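Local coordinates for protein phenol hydroxylase component phN (Pseudomonas stutzeri, PDB 3U52) that probably hydroxylates phenol and related aromatics, as the diiron-bearing large subunit of a multicomponent bacterial monooxygenase, at residues M165-W170 against V174-F179; V243-L248 against E311-R316. All blocks are in the same frame, centred on the assembly; numbering follows the deposited sequence.

Interaction 1: M165-W170 against V174-F179; sequences MHDRVW and VPKSFF. With XE (xenon), chain R.
Lys176 and Asp167 form a salt bridge that spans the turn between helix 162-166 and helix 173-184, with Lys176 NZ 2.9 Å from Asp167 OD1. The ammonium does not lie in the plane of the carboxylate but meets OD1 from above it, 59° out of plane. Both ends have further partners at the subunit interface: Asp167 OD2 and Lys176 NZ each hydrogen-bond to the backbone of the chain of another protein, so the ion pair is itself buried beneath that subunit. Lys176 reaches the acid through a chain that runs extended from the helix and bends only at its last torsion (chi4 70°), which turns NZ to OD1. On the way its CD passes 3.4 Å from the backbone O of His166.

The aliphatic part of the same lysine packs against the imidazole of His166, whose NE2 lies 3.6 Å from Lys176 CB. With CG anti to the backbone N (chi1 -173°), the His166 ring is carried off its helix into the gap between the segments, and CE1 comes to 4.0 Å from Pro175 CB. On its other nitrogen, ND1, the ring is hydrogen-bonded to Ser102 O, which helps to fix its rotation. Pro175 continues the packing to Leu107 of helix 105-121 and to Leu272 and Leu275 of helix 254-283.

Farther along, Trp170 turns away from helix 173-184, and its NE1 is held by Ala345 O. A xenon atom sits over one face of the indole, 3.7 Å from Trp170 CD2. The arrangement is a short connection between two successive helices of the helical hydroxylase subunit, its polar edge at a subunit interface and its indole forming a wall of the xenon site completed by Tyr342 and Pro396.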
ATOM      1  N   MET A 165     -23.801 -20.344  -5.418  1.00 18.43           N
ATOM      2  CA  MET A 165     -24.017 -20.654  -6.819  1.00 19.18           C
ATOM      3  C   MET A 165     -23.069 -21.737  -7.311  1.00 18.53           C
ATOM      4  O   MET A 165     -23.492 -22.629  -8.088  1.00 18.03           O
ATOM      5  CB  MET A 165     -23.856 -19.384  -7.646  1.00 19.51           C
ATOM      6  CG  MET A 165     -24.945 -18.412  -7.369  1.00 19.84           C
ATOM      7  SD  MET A 165     -24.808 -17.041  -8.476  1.00 25.30           S
ATOM      8  CE  MET A 165     -26.094 -15.881  -7.881  1.00 26.59           C
ATOM      9  N   HIS A 166     -21.834 -21.743  -6.812  1.00 17.24           N
ATOM     10  CA  HIS A 166     -20.819 -22.768  -7.261  1.00 18.06           C
ATOM     11  C   HIS A 166     -21.287 -24.202  -7.052  1.00 18.50           C
ATOM     12  O   HIS A 166     -20.968 -25.085  -7.834  1.00 17.48           O
ATOM     13  CB  HIS A 166     -19.492 -22.593  -6.484  1.00 16.25           C
ATOM     14  CG  HIS A 166     -18.355 -23.452  -6.968  1.00 15.86           C
ATOM     15  ND1 HIS A 166     -17.581 -23.125  -8.061  1.00 17.27           N
ATOM     16  CD2 HIS A 166     -17.817 -24.596  -6.463  1.00 15.97           C
ATOM     17  CE1 HIS A 166     -16.629 -24.038  -8.227  1.00 17.72           C
ATOM     18  NE2 HIS A 166     -16.738 -24.939  -7.258  1.00 16.11           N
ATOM     19  N   ASP A 167     -22.041 -24.431  -5.962  1.00 20.10           N
ATOM     20  CA  ASP A 167     -22.585 -25.775  -5.631  1.00 19.82           C
ATOM     21  C   ASP A 167     -23.853 -26.164  -6.429  1.00 21.13           C
ATOM     22  O   ASP A 167     -24.228 -27.341  -6.441  1.00 20.33           O
ATOM     23  CB  ASP A 167     -22.896 -25.898  -4.129  1.00 19.77           C
ATOM     24  CG  ASP A 167     -21.643 -26.039  -3.233  1.00 22.27           C
ATOM     25  OD1 ASP A 167     -20.525 -26.220  -3.730  1.00 23.57           O
ATOM     26  OD2 ASP A 167     -21.770 -26.012  -1.983  1.00 24.88           O
ATOM     27  N   ARG A 168     -24.508 -25.185  -7.068  1.00 20.76           N
ATOM     28  CA  ARG A 168     -25.859 -25.391  -7.607  1.00 21.80           C
ATOM     29  C   ARG A 168     -25.988 -25.108  -9.078  1.00 22.30           C
ATOM     30  O   ARG A 168     -26.584 -25.907  -9.800  1.00 23.66           O
ATOM     31  CB  ARG A 168     -26.903 -24.565  -6.837  1.00 21.15           C
ATOM     32  CG  ARG A 168     -26.994 -24.957  -5.364  1.00 19.12           C
ATOM     33  CD  ARG A 168     -27.869 -24.034  -4.537  1.00 19.26           C
ATOM     34  NE  ARG A 168     -27.932 -24.490  -3.134  1.00 22.15           N
ATOM     35  CZ  ARG A 168     -26.915 -24.455  -2.258  1.00 22.95           C
ATOM     36  NH1 ARG A 168     -25.711 -23.971  -2.577  1.00 21.77           N
ATOM     37  NH2 ARG A 168     -27.102 -24.927  -1.032  1.00 24.17           N
ATOM     38  N   VAL A 169     -25.476 -23.966  -9.512  1.00 22.30           N
ATOM     39  CA  VAL A 169     -25.697 -23.469 -10.869  1.00 23.04           C
ATOM     40  C   VAL A 169     -25.134 -24.366 -11.954  1.00 22.56           C
ATOM     41  O   VAL A 169     -24.003 -24.831 -11.872  1.00 21.94           O
ATOM     42  CB  VAL A 169     -25.154 -22.015 -11.060  1.00 22.61           C
ATOM     43  CG1 VAL A 169     -25.308 -21.572 -12.489  1.00 24.29           C
ATOM     44  CG2 VAL A 169     -25.889 -21.028 -10.152  1.00 22.84           C
ATOM     45  N   TRP A 170     -25.929 -24.551 -13.006  1.00 21.83           N
ATOM     46  CA  TRP A 170     -25.611 -25.494 -14.060  1.00 22.51           C
ATOM     47  C   TRP A 170     -24.164 -25.402 -14.539  1.00 22.01           C
ATOM     48  O   TRP A 170     -23.431 -26.383 -14.439  1.00 21.65           O
ATOM     49  CB  TRP A 170     -26.673 -25.441 -15.212  1.00 22.77           C
ATOM     50  CG  TRP A 170     -26.668 -24.150 -16.007  1.00 25.29           C
ATOM     51  CD1 TRP A 170     -27.287 -22.959 -15.675  1.00 23.54           C
ATOM     52  CD2 TRP A 170     -26.005 -23.928 -17.271  1.00 26.54           C
ATOM     53  NE1 TRP A 170     -27.011 -21.992 -16.641  1.00 23.59           N
ATOM     54  CE2 TRP A 170     -26.231 -22.558 -17.633  1.00 27.23           C
ATOM     55  CE3 TRP A 170     -25.201 -24.730 -18.114  1.00 28.54           C
ATOM     56  CZ2 TRP A 170     -25.696 -21.995 -18.829  1.00 23.86           C
ATOM     57  CZ3 TRP A 170     -24.677 -24.157 -19.322  1.00 23.06           C
ATOM     58  CH2 TRP A 170     -24.945 -22.820 -19.669  1.00 22.23           C
ATOM     59  N   VAL A 174     -19.112 -27.542 -13.972  1.00 18.66           N
ATOM     60  CA  VAL A 174     -17.857 -27.767 -14.726  1.00 18.24           C
ATOM     61  C   VAL A 174     -16.614 -27.594 -13.843  1.00 18.44           C
ATOM     62  O   VAL A 174     -15.870 -28.576 -13.642  1.00 18.61           O
ATOM     63  CB  VAL A 174     -17.806 -26.898 -16.007  1.00 17.85           C
ATOM     64  CG1 VAL A 174     -16.647 -27.241 -16.845  1.00 20.24           C
ATOM     65  CG2 VAL A 174     -19.142 -27.031 -16.808  1.00 17.69           C
ATOM     66  N   PRO A 175     -16.330 -26.365 -13.320  1.00 18.31           N
ATOM     67  CA  PRO A 175     -15.219 -26.321 -12.351  1.00 17.73           C
ATOM     68  C   PRO A 175     -15.399 -27.161 -11.088  1.00 16.83           C
ATOM     69  O   PRO A 175     -14.426 -27.742 -10.624  1.00 17.63           O
ATOM     70  CB  PRO A 175     -15.171 -24.829 -11.918  1.00 17.77           C
ATOM     71  CG  PRO A 175     -16.430 -24.228 -12.408  1.00 18.10           C
ATOM     72  CD  PRO A 175     -16.867 -25.021 -13.598  1.00 17.59           C
ATOM     73  N   LYS A 176     -16.606 -27.213 -10.525  1.00 16.48           N
ATOM     74  CA  LYS A 176     -16.843 -27.992  -9.306  1.00 17.82           C
ATOM     75  C   LYS A 176     -16.521 -29.494  -9.467  1.00 18.93           C
ATOM     76  O   LYS A 176     -15.759 -30.061  -8.654  1.00 19.74           O
ATOM     77  CB  LYS A 176     -18.267 -27.793  -8.798  1.00 16.88           C
ATOM     78  CG  LYS A 176     -18.466 -28.314  -7.351  1.00 19.88           C
ATOM     79  CD  LYS A 176     -19.909 -28.141  -6.949  1.00 22.10           C
ATOM     80  CE  LYS A 176     -20.337 -29.149  -5.878  1.00 24.30           C
ATOM     81  NZ  LYS A 176     -19.717 -28.869  -4.567  1.00 28.11           N
ATOM     82  N   SER A 177     -17.069 -30.131 -10.507  1.00 17.86           N
ATOM     83  CA  SER A 177     -16.800 -31.546 -10.702  1.00 18.32           C
ATOM     84  C   SER A 177     -15.331 -31.832 -11.078  1.00 17.16           C
ATOM     85  O   SER A 177     -14.806 -32.902 -10.751  1.00 17.79           O
ATOM     86  CB  SER A 177     -17.773 -32.177 -11.728  1.00 19.20           C
ATOM     87  OG  SER A 177     -17.483 -31.713 -13.032  1.00 19.57           O
ATOM     88  N   PHE A 178     -14.656 -30.892 -11.749  1.00 16.81           N
ATOM     89  CA  PHE A 178     -13.187 -31.002 -12.010  1.00 16.35           C
ATOM     90  C   PHE A 178     -12.441 -31.168 -10.695  1.00 16.69           C
ATOM     91  O   PHE A 178     -11.621 -32.099 -10.511  1.00 15.89           O
ATOM     92  CB  PHE A 178     -12.650 -29.719 -12.738  1.00 16.75           C
ATOM     93  CG  PHE A 178     -11.164 -29.731 -12.953  1.00 18.30           C
ATOM     94  CD1 PHE A 178     -10.307 -29.239 -11.985  1.00 19.64           C
ATOM     95  CD2 PHE A 178     -10.624 -30.197 -14.157  1.00 18.01           C
ATOM     96  CE1 PHE A 178      -8.904 -29.270 -12.184  1.00 21.08           C
ATOM     97  CE2 PHE A 178      -9.212 -30.212 -14.402  1.00 18.65           C
ATOM     98  CZ  PHE A 178      -8.367 -29.797 -13.416  1.00 18.44           C
ATOM     99  N   PHE A 179     -12.718 -30.260  -9.755  1.00 14.96           N
ATOM    100  CA  PHE A 179     -12.015 -30.362  -8.486  1.00 15.58           C
ATOM    101  C   PHE A 179     -12.516 -31.479  -7.533  1.00 16.41           C
ATOM    102  O   PHE A 179     -11.729 -31.979  -6.730  1.00 15.71           O
ATOM    103  CB  PHE A 179     -11.979 -28.986  -7.750  1.00 17.01           C
ATOM    104  CG  PHE A 179     -10.594 -28.629  -7.291  1.00 18.70           C
ATOM    105  CD1 PHE A 179      -9.725 -27.982  -8.130  1.00 23.31           C
ATOM    106  CD2 PHE A 179     -10.161 -29.005  -6.024  1.00 22.64           C
ATOM    107  CE1 PHE A 179      -8.385 -27.694  -7.729  1.00 22.41           C
ATOM    108  CE2 PHE A 179      -8.856 -28.716  -5.589  1.00 24.79           C
ATOM    109  CZ  PHE A 179      -7.966 -28.065  -6.441  1.00 21.96           C
TER
HETATM  110 XE    XE R 523     -29.177 -24.239 -19.099  1.00 32.36          XE

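Interaction 2: V243-L248 against E311-R316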
ATOM      1  N   VAL A 243       7.222 -32.958  -8.618  1.00 22.58           N
ATOM      2  CA  VAL A 243       6.226 -34.035  -8.502  1.00 22.52           C
ATOM      3  C   VAL A 243       6.336 -35.035  -9.666  1.00 21.97           C
ATOM      4  O   VAL A 243       6.505 -36.220  -9.400  1.00 20.86           O
ATOM      5  CB  VAL A 243       4.729 -33.487  -8.293  1.00 23.13           C
ATOM      6  CG1 VAL A 243       3.656 -34.565  -8.556  1.00 21.98           C
ATOM      7  CG2 VAL A 243       4.544 -32.930  -6.852  1.00 20.86           C
ATOM      8  N   ILE A 244       6.228 -34.599 -10.935  1.00 22.43           N
ATOM      9  CA  ILE A 244       6.229 -35.634 -12.019  1.00 23.44           C
ATOM     10  C   ILE A 244       7.558 -36.313 -12.151  1.00 23.49           C
ATOM     11  O   ILE A 244       7.567 -37.503 -12.375  1.00 24.38           O
ATOM     12  CB  ILE A 244       5.834 -35.206 -13.481  1.00 23.99           C
ATOM     13  CG1 ILE A 244       6.008 -33.747 -13.659  1.00 25.64           C
ATOM     14  CG2 ILE A 244       4.429 -35.869 -13.962  1.00 23.98           C
ATOM     15  CD1 ILE A 244       7.312 -33.370 -14.222  1.00 28.03           C
ATOM     16  N   LYS A 245       8.661 -35.559 -12.042  1.00 23.00           N
ATOM     17  CA  LYS A 245      10.002 -36.145 -12.130  1.00 24.66           C
ATOM     18  C   LYS A 245      10.245 -37.127 -11.003  1.00 24.35           C
ATOM     19  O   LYS A 245      10.647 -38.255 -11.275  1.00 25.08           O
ATOM     20  CB  LYS A 245      11.091 -35.087 -12.193  1.00 23.61           C
ATOM     21  CG  LYS A 245      10.885 -34.162 -13.419  1.00 26.70           C
ATOM     22  CD  LYS A 245      12.103 -33.327 -13.769  1.00 32.09           C
ATOM     23  CE  LYS A 245      12.063 -32.925 -15.263  1.00 36.28           C
ATOM     24  NZ  LYS A 245      13.346 -32.202 -15.704  1.00 40.13           N
ATOM     25  N   PHE A 246       9.910 -36.737  -9.773  1.00 23.38           N
ATOM     26  CA  PHE A 246      10.068 -37.612  -8.614  1.00 23.01           C
ATOM     27  C   PHE A 246       9.349 -38.953  -8.810  1.00 22.63           C
ATOM     28  O   PHE A 246       9.940 -40.009  -8.642  1.00 23.37           O
ATOM     29  CB  PHE A 246       9.523 -36.964  -7.340  1.00 23.87           C
ATOM     30  CG  PHE A 246       9.693 -37.823  -6.141  1.00 22.35           C
ATOM     31  CD1 PHE A 246      10.952 -38.031  -5.605  1.00 22.64           C
ATOM     32  CD2 PHE A 246       8.605 -38.468  -5.579  1.00 23.44           C
ATOM     33  CE1 PHE A 246      11.107 -38.881  -4.482  1.00 24.67           C
ATOM     34  CE2 PHE A 246       8.760 -39.288  -4.466  1.00 24.51           C
ATOM     35  CZ  PHE A 246      10.011 -39.489  -3.928  1.00 24.07           C
ATOM     36  N   ILE A 247       8.083 -38.878  -9.183  1.00 22.25           N
ATOM     37  CA  ILE A 247       7.201 -40.059  -9.357  1.00 23.83           C
ATOM     38  C   ILE A 247       7.655 -40.956 -10.506  1.00 24.40           C
ATOM     39  O   ILE A 247       7.691 -42.193 -10.353  1.00 23.82           O
ATOM     40  CB  ILE A 247       5.743 -39.627  -9.560  1.00 22.94           C
ATOM     41  CG1 ILE A 247       5.218 -38.978  -8.278  1.00 24.36           C
ATOM     42  CG2 ILE A 247       4.858 -40.814  -9.883  1.00 25.66           C
ATOM     43  CD1 ILE A 247       3.739 -38.484  -8.418  1.00 25.31           C
ATOM     44  N   LEU A 248       8.043 -40.326 -11.627  1.00 24.12           N
ATOM     45  CA  LEU A 248       8.513 -41.079 -12.788  1.00 26.15           C
ATOM     46  C   LEU A 248       9.840 -41.794 -12.519  1.00 27.68           C
ATOM     47  O   LEU A 248      10.079 -42.875 -13.046  1.00 29.58           O
ATOM     48  CB  LEU A 248       8.662 -40.167 -14.018  1.00 24.53           C
ATOM     49  CG  LEU A 248       7.298 -39.693 -14.538  1.00 25.36           C
ATOM     50  CD1 LEU A 248       7.448 -38.551 -15.575  1.00 24.55           C
ATOM     51  CD2 LEU A 248       6.473 -40.846 -15.059  1.00 22.89           C
ATOM     52  N   GLU A 311       9.972 -37.407 -22.440  1.00 30.91           N
ATOM     53  CA  GLU A 311      10.284 -38.557 -23.289  1.00 31.58           C
ATOM     54  C   GLU A 311      11.378 -39.475 -22.737  1.00 31.32           C
ATOM     55  O   GLU A 311      11.310 -40.680 -22.939  1.00 29.88           O
ATOM     56  CB  GLU A 311      10.691 -38.105 -24.676  1.00 32.39           C
ATOM     57  CG  GLU A 311       9.531 -37.704 -25.563  1.00 38.09           C
ATOM     58  CD  GLU A 311       9.981 -37.358 -26.981  1.00 45.52           C
ATOM     59  OE1 GLU A 311       9.568 -36.289 -27.488  1.00 48.19           O
ATOM     60  OE2 GLU A 311      10.770 -38.145 -27.564  1.00 46.82           O
ATOM     61  N   ARG A 312      12.370 -38.908 -22.039  1.00 31.54           N
ATOM     62  CA  ARG A 312      13.437 -39.702 -21.402  1.00 32.44           C
ATOM     63  C   ARG A 312      12.914 -40.716 -20.395  1.00 31.90           C
ATOM     64  O   ARG A 312      13.586 -41.706 -20.128  1.00 32.16           O
ATOM     65  CB  ARG A 312      14.510 -38.811 -20.750  1.00 33.08           C
ATOM     66  CG  ARG A 312      14.148 -38.132 -19.431  1.00 37.39           C
ATOM     67  CD  ARG A 312      15.368 -37.382 -18.871  1.00 45.53           C
ATOM     68  NE  ARG A 312      15.859 -37.884 -17.571  1.00 55.24           N
ATOM     69  CZ  ARG A 312      16.499 -39.044 -17.341  1.00 57.52           C
ATOM     70  NH1 ARG A 312      16.740 -39.919 -18.322  1.00 59.99           N
ATOM     71  NH2 ARG A 312      16.880 -39.343 -16.100  1.00 58.17           N
ATOM     72  N   TYR A 313      11.720 -40.463 -19.848  1.00 31.21           N
ATOM     73  CA  TYR A 313      11.060 -41.378 -18.886  1.00 30.08           C
ATOM     74  C   TYR A 313      10.139 -42.361 -19.568  1.00 29.54           C
ATOM     75  O   TYR A 313       9.583 -43.227 -18.905  1.00 29.92           O
ATOM     76  CB  TYR A 313      10.243 -40.604 -17.856  1.00 29.51           C
ATOM     77  CG  TYR A 313      11.023 -39.587 -17.078  1.00 29.29           C
ATOM     78  CD1 TYR A 313      10.784 -38.221 -17.235  1.00 30.03           C
ATOM     79  CD2 TYR A 313      12.021 -39.989 -16.201  1.00 32.59           C
ATOM     80  CE1 TYR A 313      11.502 -37.284 -16.529  1.00 28.63           C
ATOM     81  CE2 TYR A 313      12.760 -39.059 -15.477  1.00 33.05           C
ATOM     82  CZ  TYR A 313      12.488 -37.709 -15.641  1.00 31.76           C
ATOM     83  OH  TYR A 313      13.237 -36.822 -14.901  1.00 31.19           O
ATOM     84  N   GLY A 314       9.974 -42.255 -20.882  1.00 29.05           N
ATOM     85  CA  GLY A 314       8.993 -43.101 -21.564  1.00 27.86           C
ATOM     86  C   GLY A 314       7.598 -42.468 -21.648  1.00 26.79           C
ATOM     87  O   GLY A 314       6.623 -43.161 -21.950  1.00 26.41           O
ATOM     88  N   ILE A 315       7.494 -41.161 -21.405  1.00 25.10           N
ATOM     89  CA  ILE A 315       6.177 -40.471 -21.412  1.00 24.93           C
ATOM     90  C   ILE A 315       5.886 -39.907 -22.822  1.00 25.00           C
ATOM     91  O   ILE A 315       6.782 -39.394 -23.470  1.00 26.58           O
ATOM     92  CB  ILE A 315       6.133 -39.332 -20.322  1.00 24.38           C
ATOM     93  CG1 ILE A 315       6.092 -39.914 -18.905  1.00 25.46           C
ATOM     94  CG2 ILE A 315       5.019 -38.275 -20.580  1.00 24.15           C
ATOM     95  CD1 ILE A 315       4.840 -40.709 -18.546  1.00 22.48           C
ATOM     96  N   ARG A 316       4.675 -40.054 -23.336  1.00 25.07           N
ATOM     97  CA  ARG A 316       4.329 -39.415 -24.633  1.00 25.29           C
ATOM     98  C   ARG A 316       3.380 -38.228 -24.366  1.00 25.04           C
ATOM     99  O   ARG A 316       2.835 -38.114 -23.268  1.00 24.53           O
ATOM    100  CB  ARG A 316       3.681 -40.414 -25.599  1.00 25.77           C
ATOM    101  CG  ARG A 316       2.483 -41.119 -24.975  1.00 26.95           C
ATOM    102  CD  ARG A 316       1.451 -41.676 -25.931  1.00 28.21           C
ATOM    103  NE  ARG A 316       0.410 -42.382 -25.180  1.00 27.23           N
ATOM    104  CZ  ARG A 316      -0.605 -41.777 -24.555  1.00 28.41           C
ATOM    105  NH1 ARG A 316      -0.732 -40.453 -24.610  1.00 24.02           N
ATOM    106  NH2 ARG A 316      -1.494 -42.485 -23.876  1.00 26.01           N
TER
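The backbones of helix 220-250 and the turn after helix 291-310 come nearest at Leu248 and Tyr313, whose CA atoms are 6.6 Å apart, and the space between is bridged by side chains alone. Leu248 and Tyr313 carry most of the contact. Leu248 CB lies over one face of the Tyr313 ring in a CH-pi contact, 4.2 Å from the ring centroid and 22° off the normal, displaced toward the rim. The CD1 methyl extends this contact to Tyr313 CD1 at 3.7 Å and also meets Ile315 CG1 at 3.8 Å, while CD2 packs against the end of Ile315. The leucine thus fits between an aromatic ring and a branched aliphatic chain, crossing each at about a right angle. On the opposite face of the ring lies Arg312 CG, over its centre, so the phenol is sandwiched between aliphatic groups.

One turn earlier on the helix, Lys245 runs past the far end of the tyrosine, its CD 3.8 Å from Tyr313 OH. Extended beyond CG, the lysine chain carries its ammonium past the hydroxyl to a salt bridge with Asp309, whereas Tyr313 OH is hydrogen-bonded to Glu249. Both polar ends therefore find acidic partners, one on each of the two joined helices.

Ile315 is buried and also packs on Phe307 and Leu310 of helix 291-310 and on Gln259 of helix 254-283. Gly314 has a positive phi of 90°, where a side chain would press against the carbonyl O of Tyr313, and the chain turns there to leave the helix. It is the C-prime residue of a Schellman motif, with Gly314 N bonded to Glu311 O and Ile315 N to Leu310 O, which ends helix 291-310 and brings Tyr313 and Ile315 against the C-terminal part of helix 220-250.

In the fold
Interactions 1 and 2 lie about 31 Å apart between centres and do not touch, the first closing along the chain before the second opens. Interaction 1 is the more central and wholly buried, a local connection between helices adjacent in sequence. Interaction 2 is peripheral and partly buried, and joins a helix to a loop more than sixty residues further along the chain. Their chemistry follows: the first combines an ion pair, itself covered by another subunit, with ring and aliphatic packing beside a xenon site, whereas the second has apolar and CH-pi contacts across its segments, its polar ends paired elsewhere, and touches no other protein chain. Helix 254-283 is common to both surroundings, meeting Pro175 in one and Leu248 and Ile315 in the other.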